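Local coordinates for HTH-type transcriptional regulator Rv1985c/MT2039 (Mycobacterium tuberculosis, PDB 3ISP), which binds DNA as a homodimeric LysR-type transcriptional regulator and probably activates expression of the lysine exporter LysE while repressing its own gene, at residues A[225-230]-A[238-243]; A[230-235]-A[252-257]. One frame throughout, in Å; residues are numbered along the deposited sequence.

Contact 1. Residues A[225-230]-A[238-243]; sequences EGFTAA and GMFPEK
Phe227 and Thr228, in segment 225-230 of helix 224-232, face Gly238 and Phe240 of strand 238-241; the axes of these short segments approach to 10.2 Å and cross with a signed angle of -125°. The contact packs the helix on an edge strand, within this chain, of the mixed sheet in the LysR substrate-binding domain. Most of the gap is filled by two phenylalanine rings. Phe227 holds CG anti to its backbone N (chi1 -162°), which carries the ring from the helix toward the strand. Its CD2 lies over one face of the Phe240 ring. CE2 of Phe227 comes to 3.4 Å from CE2 of Phe240. The ring centroids are 5.0 Å apart and the planes are inclined at 40°, an oblique pair. The far end of the Phe227 ring reaches the strand backbone. There CZ of Phe227 is 4.2 Å from CA of Gly238, and CE2 also touches O of Met239.

Thr228 meets the edge of the Phe240 ring. Its OG1 lies near the ring plane, 3.6 Å from CE1 of Phe240. The hydroxyl is hydrogen-bonded to O of Thr224, one turn back in the same helix. The strand itself is bound through its backbone to strand 155-169, while Trp195 and Leu193 also pack on Phe227.

No hydrogen bond joins the two segments. The contact is thus mainly apolar ring packing, and the Thr228 hydroxyl at the ring edge is bonded within its own helix.

Contact 2. Residues A[230-235]-A[252-257]; sequences AARAGL and GSFVRV
A Schellman motif ends helix 224-232, and the last turn before it packs against the turn that leads from helix 242-251 into strand 255-271. Gly234, with positive phi, is the C-prime residue of the motif. Leu235 N bonds to O of Ala230 at 3.1 Å, and Gly234 N bonds to O of Ala231 at 3.0 Å.

Phe254 supplies most of the opposing surface. The CE1-CZ side of its ring does the touching. The methyl CB of Ala231 points toward the other segment and meets the ring obliquely, 3.6 Å from CZ of Phe254. The backbone N of Arg232 lies at the ring edge, near its plane, 3.7 Å from CE1 of Phe254.

The Arg232 side chain passes over this ring. It is extended from CG to NE and runs at about a right angle to the Phe254 side chain. CG of Arg232 lies 3.9 Å from CE1 of Phe254. Further out, the guanidinium plane is 25° from the ring plane, and CZ of Arg232 is 5.6 Å from the centroid of the Phe254 ring. That cation-pi contact is long and at most weakly attractive. NH1 of Arg232 lies close to CB of Ser253, but its angle to OG of Ser253 is too poor for a hydrogen bond. Asp251 makes a weak hydrogen bond with Ser253 OG and a long, weak ion pair with Arg232.

Pro248 of helix 242-251 packs on Arg232, Ser253 and Phe254. Beyond the turn, Val255 and Val257 are backbone-bonded to strand 155-169, while Ala233 and Leu235 pack on the second subunit.

Both contacts use helix 224-232 in the LysR substrate-binding domain, and their segments overlap at Ala230. Contact 1 joins the helix to strand 238-241, an edge strand of the sheet within this chain, and is buried. Contact 2 joins the helix end to the turn before strand 255-271, on the same sheet, and is only partly buried. The two meet where CZ of Phe240 lies 3.5 Å from CB of Ala231, and Phe240 and Phe254 pack edge-to-face. One apolar cluster thus runs through both. Neither contact has a hydrogen bond between its segments. Contact 1 is mainly aromatic, whereas contact 2 adds an exposed arginine with weak charge interactions.

Contact 1. Residues A[225-230]-A[238-243]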
ATOM      1  N   GLU A 225      15.278 -21.867   7.597  1.00 54.69           N
ATOM      2  CA  GLU A 225      16.704 -21.902   7.913  1.00 57.46           C
ATOM      3  C   GLU A 225      17.142 -20.568   8.511  1.00 52.73           C
ATOM      4  O   GLU A 225      17.885 -20.532   9.486  1.00 51.79           O
ATOM      5  CB  GLU A 225      17.538 -22.264   6.674  1.00 60.27           C
ATOM      6  CG  GLU A 225      16.858 -21.935   5.329  1.00 65.75           C
ATOM      7  CD  GLU A 225      15.868 -23.008   4.870  1.00 73.86           C
ATOM      8  OE1 GLU A 225      16.041 -24.191   5.254  1.00 76.20           O
ATOM      9  OE2 GLU A 225      14.921 -22.670   4.117  1.00 75.98           O
ATOM     10  N   GLY A 226      16.652 -19.479   7.928  1.00 47.64           N
ATOM     11  CA  GLY A 226      16.970 -18.147   8.395  1.00 46.51           C
ATOM     12  C   GLY A 226      16.544 -17.911   9.826  1.00 51.73           C
ATOM     13  O   GLY A 226      17.347 -17.462  10.647  1.00 52.18           O
ATOM     14  N   PHE A 227      15.278 -18.204  10.123  1.00 53.87           N
ATOM     15  CA  PHE A 227      14.721 -18.019  11.460  1.00 49.41           C
ATOM     16  C   PHE A 227      15.387 -18.987  12.399  1.00 50.58           C
ATOM     17  O   PHE A 227      15.639 -18.655  13.556  1.00 53.19           O
ATOM     18  CB  PHE A 227      13.223 -18.298  11.456  1.00 53.06           C
ATOM     19  CG  PHE A 227      12.481 -17.735  12.639  1.00 47.61           C
ATOM     20  CD1 PHE A 227      12.218 -16.377  12.728  1.00 48.87           C
ATOM     21  CD2 PHE A 227      11.996 -18.566  13.629  1.00 48.97           C
ATOM     22  CE1 PHE A 227      11.516 -15.850  13.798  1.00 45.44           C
ATOM     23  CE2 PHE A 227      11.284 -18.048  14.702  1.00 49.55           C
ATOM     24  CZ  PHE A 227      11.049 -16.684  14.785  1.00 48.52           C
ATOM     25  N   THR A 228      15.685 -20.183  11.902  1.00 47.00           N
ATOM     26  CA  THR A 228      16.293 -21.201  12.754  1.00 53.91           C
ATOM     27  C   THR A 228      17.750 -20.874  13.131  1.00 55.69           C
ATOM     28  O   THR A 228      18.149 -21.055  14.288  1.00 55.35           O
ATOM     29  CB  THR A 228      16.165 -22.629  12.165  1.00 54.25           C
ATOM     30  OG1 THR A 228      14.787 -23.017  12.162  1.00 55.65           O
ATOM     31  CG2 THR A 228      16.942 -23.632  13.006  1.00 50.12           C
ATOM     32  N   ALA A 229      18.535 -20.390  12.168  1.00 52.88           N
ATOM     33  CA  ALA A 229      19.914 -19.995  12.454  1.00 53.39           C
ATOM     34  C   ALA A 229      19.953 -18.831  13.445  1.00 49.29           C
ATOM     35  O   ALA A 229      20.722 -18.842  14.395  1.00 50.36           O
ATOM     36  CB  ALA A 229      20.664 -19.646  11.174  1.00 51.80           C
ATOM     37  N   ALA A 230      19.113 -17.834  13.222  1.00 49.34           N
ATOM     38  CA  ALA A 230      18.988 -16.732  14.163  1.00 48.98           C
ATOM     39  C   ALA A 230      18.869 -17.242  15.597  1.00 52.43           C
ATOM     40  O   ALA A 230      19.634 -16.836  16.476  1.00 49.55           O
ATOM     41  CB  ALA A 230      17.796 -15.865  13.807  1.00 48.34           C
ATOM     42  N   GLY A 238      12.143 -16.653  19.991  1.00 51.39           N
ATOM     43  CA  GLY A 238      11.076 -16.628  19.006  1.00 52.39           C
ATOM     44  C   GLY A 238      10.146 -17.828  19.084  1.00 53.42           C
ATOM     45  O   GLY A 238      10.478 -18.841  19.695  1.00 54.94           O
ATOM     46  N   MET A 239       8.976 -17.720  18.463  1.00 51.30           N
ATOM     47  CA  MET A 239       8.013 -18.815  18.481  1.00 53.73           C
ATOM     48  C   MET A 239       8.268 -19.840  17.364  1.00 50.09           C
ATOM     49  O   MET A 239       8.322 -19.499  16.176  1.00 52.15           O
ATOM     50  CB  MET A 239       6.592 -18.264  18.394  1.00 53.65           C
ATOM     51  CG  MET A 239       6.324 -17.069  19.283  1.00 53.47           C
ATOM     52  SD  MET A 239       6.117 -17.473  21.017  1.00 44.93           S
ATOM     53  CE  MET A 239       5.559 -19.160  20.970  1.00 47.44           C
ATOM     54  N   PHE A 240       8.400 -21.099  17.757  1.00 46.66           N
ATOM     55  CA  PHE A 240       8.727 -22.177  16.833  1.00 48.15           C
ATOM     56  C   PHE A 240       7.681 -23.278  16.827  1.00 47.42           C
ATOM     57  O   PHE A 240       7.247 -23.740  17.879  1.00 46.05           O
ATOM     58  CB  PHE A 240      10.062 -22.812  17.231  1.00 51.75           C
ATOM     59  CG  PHE A 240      11.270 -22.097  16.692  1.00 50.10           C
ATOM     60  CD1 PHE A 240      12.008 -22.644  15.660  1.00 49.84           C
ATOM     61  CD2 PHE A 240      11.678 -20.893  17.228  1.00 49.64           C
ATOM     62  CE1 PHE A 240      13.134 -21.996  15.164  1.00 56.85           C
ATOM     63  CE2 PHE A 240      12.806 -20.249  16.740  1.00 55.45           C
ATOM     64  CZ  PHE A 240      13.534 -20.802  15.704  1.00 51.30           C
ATOM     65  N   PRO A 241       7.286 -23.727  15.635  1.00 50.44           N
ATOM     66  CA  PRO A 241       6.420 -24.903  15.605  1.00 47.82           C
ATOM     67  C   PRO A 241       7.084 -25.973  16.442  1.00 49.37           C
ATOM     68  O   PRO A 241       8.262 -26.231  16.244  1.00 49.54           O
ATOM     69  CB  PRO A 241       6.434 -25.311  14.132  1.00 40.19           C
ATOM     70  CG  PRO A 241       6.702 -24.051  13.410  1.00 47.40           C
ATOM     71  CD  PRO A 241       7.643 -23.262  14.288  1.00 50.89           C
ATOM     72  N   GLU A 242       6.352 -26.573  17.371  1.00 50.21           N
ATOM     73  CA  GLU A 242       6.936 -27.592  18.224  1.00 50.01           C
ATOM     74  C   GLU A 242       7.642 -28.700  17.463  1.00 47.11           C
ATOM     75  O   GLU A 242       8.692 -29.146  17.893  1.00 56.23           O
ATOM     76  CB  GLU A 242       5.912 -28.187  19.181  1.00 52.62           C
ATOM     77  CG  GLU A 242       6.497 -29.250  20.071  1.00 51.69           C
ATOM     78  CD  GLU A 242       5.443 -30.006  20.836  1.00 56.07           C
ATOM     79  OE1 GLU A 242       4.632 -29.346  21.515  1.00 54.88           O
ATOM     80  OE2 GLU A 242       5.433 -31.255  20.759  1.00 58.17           O
ATOM     81  N   LYS A 243       7.091 -29.154  16.345  1.00 46.43           N
ATOM     82  CA  LYS A 243       7.757 -30.211  15.582  1.00 49.83           C
ATOM     83  C   LYS A 243       9.225 -29.849  15.323  1.00 54.84           C
ATOM     84  O   LYS A 243      10.101 -30.721  15.301  1.00 55.05           O
ATOM     85  CB  LYS A 243       7.047 -30.480  14.253  1.00 50.42           C
ATOM     86  CG  LYS A 243       7.494 -31.784  13.576  1.00 53.58           C
ATOM     87  CD  LYS A 243       6.860 -31.980  12.201  1.00 66.22           C
ATOM     88  CE  LYS A 243       7.079 -33.398  11.666  1.00 74.24           C
ATOM     89  NZ  LYS A 243       8.522 -33.783  11.548  1.00 73.23           N
TER

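Contact 2. Residues A[230-235]-A[252-257]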
ATOM      1  N   ALA A 230      19.113 -17.834  13.222  1.00 49.34           N
ATOM      2  CA  ALA A 230      18.988 -16.732  14.163  1.00 48.98           C
ATOM      3  C   ALA A 230      18.869 -17.242  15.597  1.00 52.43           C
ATOM      4  O   ALA A 230      19.634 -16.836  16.476  1.00 49.55           O
ATOM      5  CB  ALA A 230      17.796 -15.865  13.807  1.00 48.34           C
ATOM      6  N   ALA A 231      17.903 -18.128  15.834  1.00 52.85           N
ATOM      7  CA  ALA A 231      17.666 -18.622  17.181  1.00 50.60           C
ATOM      8  C   ALA A 231      18.846 -19.456  17.641  1.00 51.23           C
ATOM      9  O   ALA A 231      19.333 -19.281  18.752  1.00 52.66           O
ATOM     10  CB  ALA A 231      16.388 -19.426  17.253  1.00 49.20           C
ATOM     11  N   ARG A 232      19.306 -20.365  16.790  1.00 50.03           N
ATOM     12  CA  ARG A 232      20.440 -21.203  17.143  1.00 51.51           C
ATOM     13  C   ARG A 232      21.681 -20.355  17.457  1.00 53.70           C
ATOM     14  O   ARG A 232      22.482 -20.716  18.312  1.00 56.84           O
ATOM     15  CB  ARG A 232      20.731 -22.209  16.039  1.00 49.95           C
ATOM     16  CG  ARG A 232      19.934 -23.489  16.150  1.00 57.84           C
ATOM     17  CD  ARG A 232      20.321 -24.462  15.038  1.00 59.76           C
ATOM     18  NE  ARG A 232      19.509 -25.677  15.046  1.00 67.26           N
ATOM     19  CZ  ARG A 232      19.691 -26.706  15.873  1.00 70.12           C
ATOM     20  NH1 ARG A 232      20.660 -26.675  16.778  1.00 66.23           N
ATOM     21  NH2 ARG A 232      18.896 -27.769  15.798  1.00 72.31           N
ATOM     22  N   ALA A 233      21.811 -19.223  16.773  1.00 52.11           N
ATOM     23  CA  ALA A 233      22.908 -18.285  16.965  1.00 48.09           C
ATOM     24  C   ALA A 233      22.634 -17.223  18.051  1.00 53.59           C
ATOM     25  O   ALA A 233      23.161 -16.112  18.001  1.00 56.27           O
ATOM     26  CB  ALA A 233      23.237 -17.613  15.647  1.00 45.18           C
ATOM     27  N   GLY A 234      21.803 -17.561  19.024  1.00 48.85           N
ATOM     28  CA  GLY A 234      21.520 -16.676  20.137  1.00 48.90           C
ATOM     29  C   GLY A 234      21.130 -15.234  19.866  1.00 50.73           C
ATOM     30  O   GLY A 234      21.204 -14.400  20.764  1.00 51.22           O
ATOM     31  N   LEU A 235      20.697 -14.924  18.652  1.00 52.65           N
ATOM     32  CA  LEU A 235      20.234 -13.570  18.352  1.00 49.33           C
ATOM     33  C   LEU A 235      19.042 -13.122  19.201  1.00 53.12           C
ATOM     34  O   LEU A 235      18.935 -11.948  19.562  1.00 58.36           O
ATOM     35  CB  LEU A 235      19.876 -13.441  16.874  1.00 54.37           C
ATOM     36  CG  LEU A 235      20.951 -12.837  15.978  1.00 59.42           C
ATOM     37  CD1 LEU A 235      20.407 -12.598  14.565  1.00 55.06           C
ATOM     38  CD2 LEU A 235      21.449 -11.540  16.600  1.00 58.83           C
ATOM     39  N   GLY A 252      19.825 -30.037  23.436  1.00 67.50           N
ATOM     40  CA  GLY A 252      20.240 -29.017  24.372  1.00 62.96           C
ATOM     41  C   GLY A 252      20.390 -27.703  23.631  1.00 60.76           C
ATOM     42  O   GLY A 252      20.467 -26.647  24.248  1.00 63.14           O
ATOM     43  N   SER A 253      20.408 -27.771  22.302  1.00 55.35           N
ATOM     44  CA  SER A 253      20.582 -26.585  21.463  1.00 55.01           C
ATOM     45  C   SER A 253      19.558 -25.463  21.722  1.00 65.49           C
ATOM     46  O   SER A 253      19.909 -24.283  21.634  1.00 64.20           O
ATOM     47  CB  SER A 253      20.561 -26.971  19.985  1.00 58.95           C
ATOM     48  OG  SER A 253      21.244 -28.187  19.762  1.00 61.61           O
ATOM     49  N   PHE A 254      18.302 -25.827  22.010  1.00 59.66           N
ATOM     50  CA  PHE A 254      17.277 -24.860  22.400  1.00 54.55           C
ATOM     51  C   PHE A 254      16.811 -25.106  23.822  1.00 55.20           C
ATOM     52  O   PHE A 254      16.835 -26.235  24.288  1.00 58.17           O
ATOM     53  CB  PHE A 254      16.039 -24.979  21.513  1.00 58.91           C
ATOM     54  CG  PHE A 254      16.144 -24.275  20.202  1.00 58.87           C
ATOM     55  CD1 PHE A 254      17.061 -23.263  20.008  1.00 62.82           C
ATOM     56  CD2 PHE A 254      15.290 -24.606  19.171  1.00 60.04           C
ATOM     57  CE1 PHE A 254      17.149 -22.620  18.789  1.00 60.39           C
ATOM     58  CE2 PHE A 254      15.365 -23.970  17.959  1.00 60.58           C
ATOM     59  CZ  PHE A 254      16.294 -22.976  17.765  1.00 63.08           C
ATOM     60  N   VAL A 255      16.345 -24.055  24.493  1.00 53.00           N
ATOM     61  CA  VAL A 255      15.570 -24.218  25.722  1.00 58.51           C
ATOM     62  C   VAL A 255      14.312 -23.339  25.751  1.00 64.11           C
ATOM     63  O   VAL A 255      14.338 -22.178  25.325  1.00 63.41           O
ATOM     64  CB  VAL A 255      16.397 -23.899  26.990  1.00 60.42           C
ATOM     65  CG1 VAL A 255      17.520 -24.901  27.161  1.00 64.52           C
ATOM     66  CG2 VAL A 255      16.917 -22.469  26.941  1.00 56.37           C
ATOM     67  N   ARG A 256      13.214 -23.885  26.275  1.00 58.78           N
ATOM     68  CA  ARG A 256      12.013 -23.083  26.462  1.00 61.10           C
ATOM     69  C   ARG A 256      12.277 -21.889  27.360  1.00 60.41           C
ATOM     70  O   ARG A 256      12.689 -22.044  28.495  1.00 65.07           O
ATOM     71  CB  ARG A 256      10.871 -23.912  27.041  1.00 67.88           C
ATOM     72  CG  ARG A 256      10.213 -24.844  26.046  1.00 65.61           C
ATOM     73  CD  ARG A 256       8.951 -25.467  26.628  1.00 68.49           C
ATOM     74  NE  ARG A 256       7.862 -24.502  26.777  1.00 67.06           N
ATOM     75  CZ  ARG A 256       6.572 -24.829  26.747  1.00 67.41           C
ATOM     76  NH1 ARG A 256       6.216 -26.092  26.567  1.00 65.56           N
ATOM     77  NH2 ARG A 256       5.636 -23.899  26.893  1.00 67.34           N
ATOM     78  N   VAL A 257      12.024 -20.705  26.822  1.00 61.16           N
ATOM     79  CA  VAL A 257      12.106 -19.434  27.525  1.00 58.77           C
ATOM     80  C   VAL A 257      11.082 -19.313  28.655  1.00 63.51           C
ATOM     81  O   VAL A 257      11.314 -18.637  29.656  1.00 60.36           O
ATOM     82  CB  VAL A 257      11.868 -18.304  26.512  1.00 62.76           C
ATOM     83  CG1 VAL A 257      11.200 -17.084  27.157  1.00 58.73           C
ATOM     84  CG2 VAL A 257      13.177 -17.957  25.806  1.00 59.51           C
TER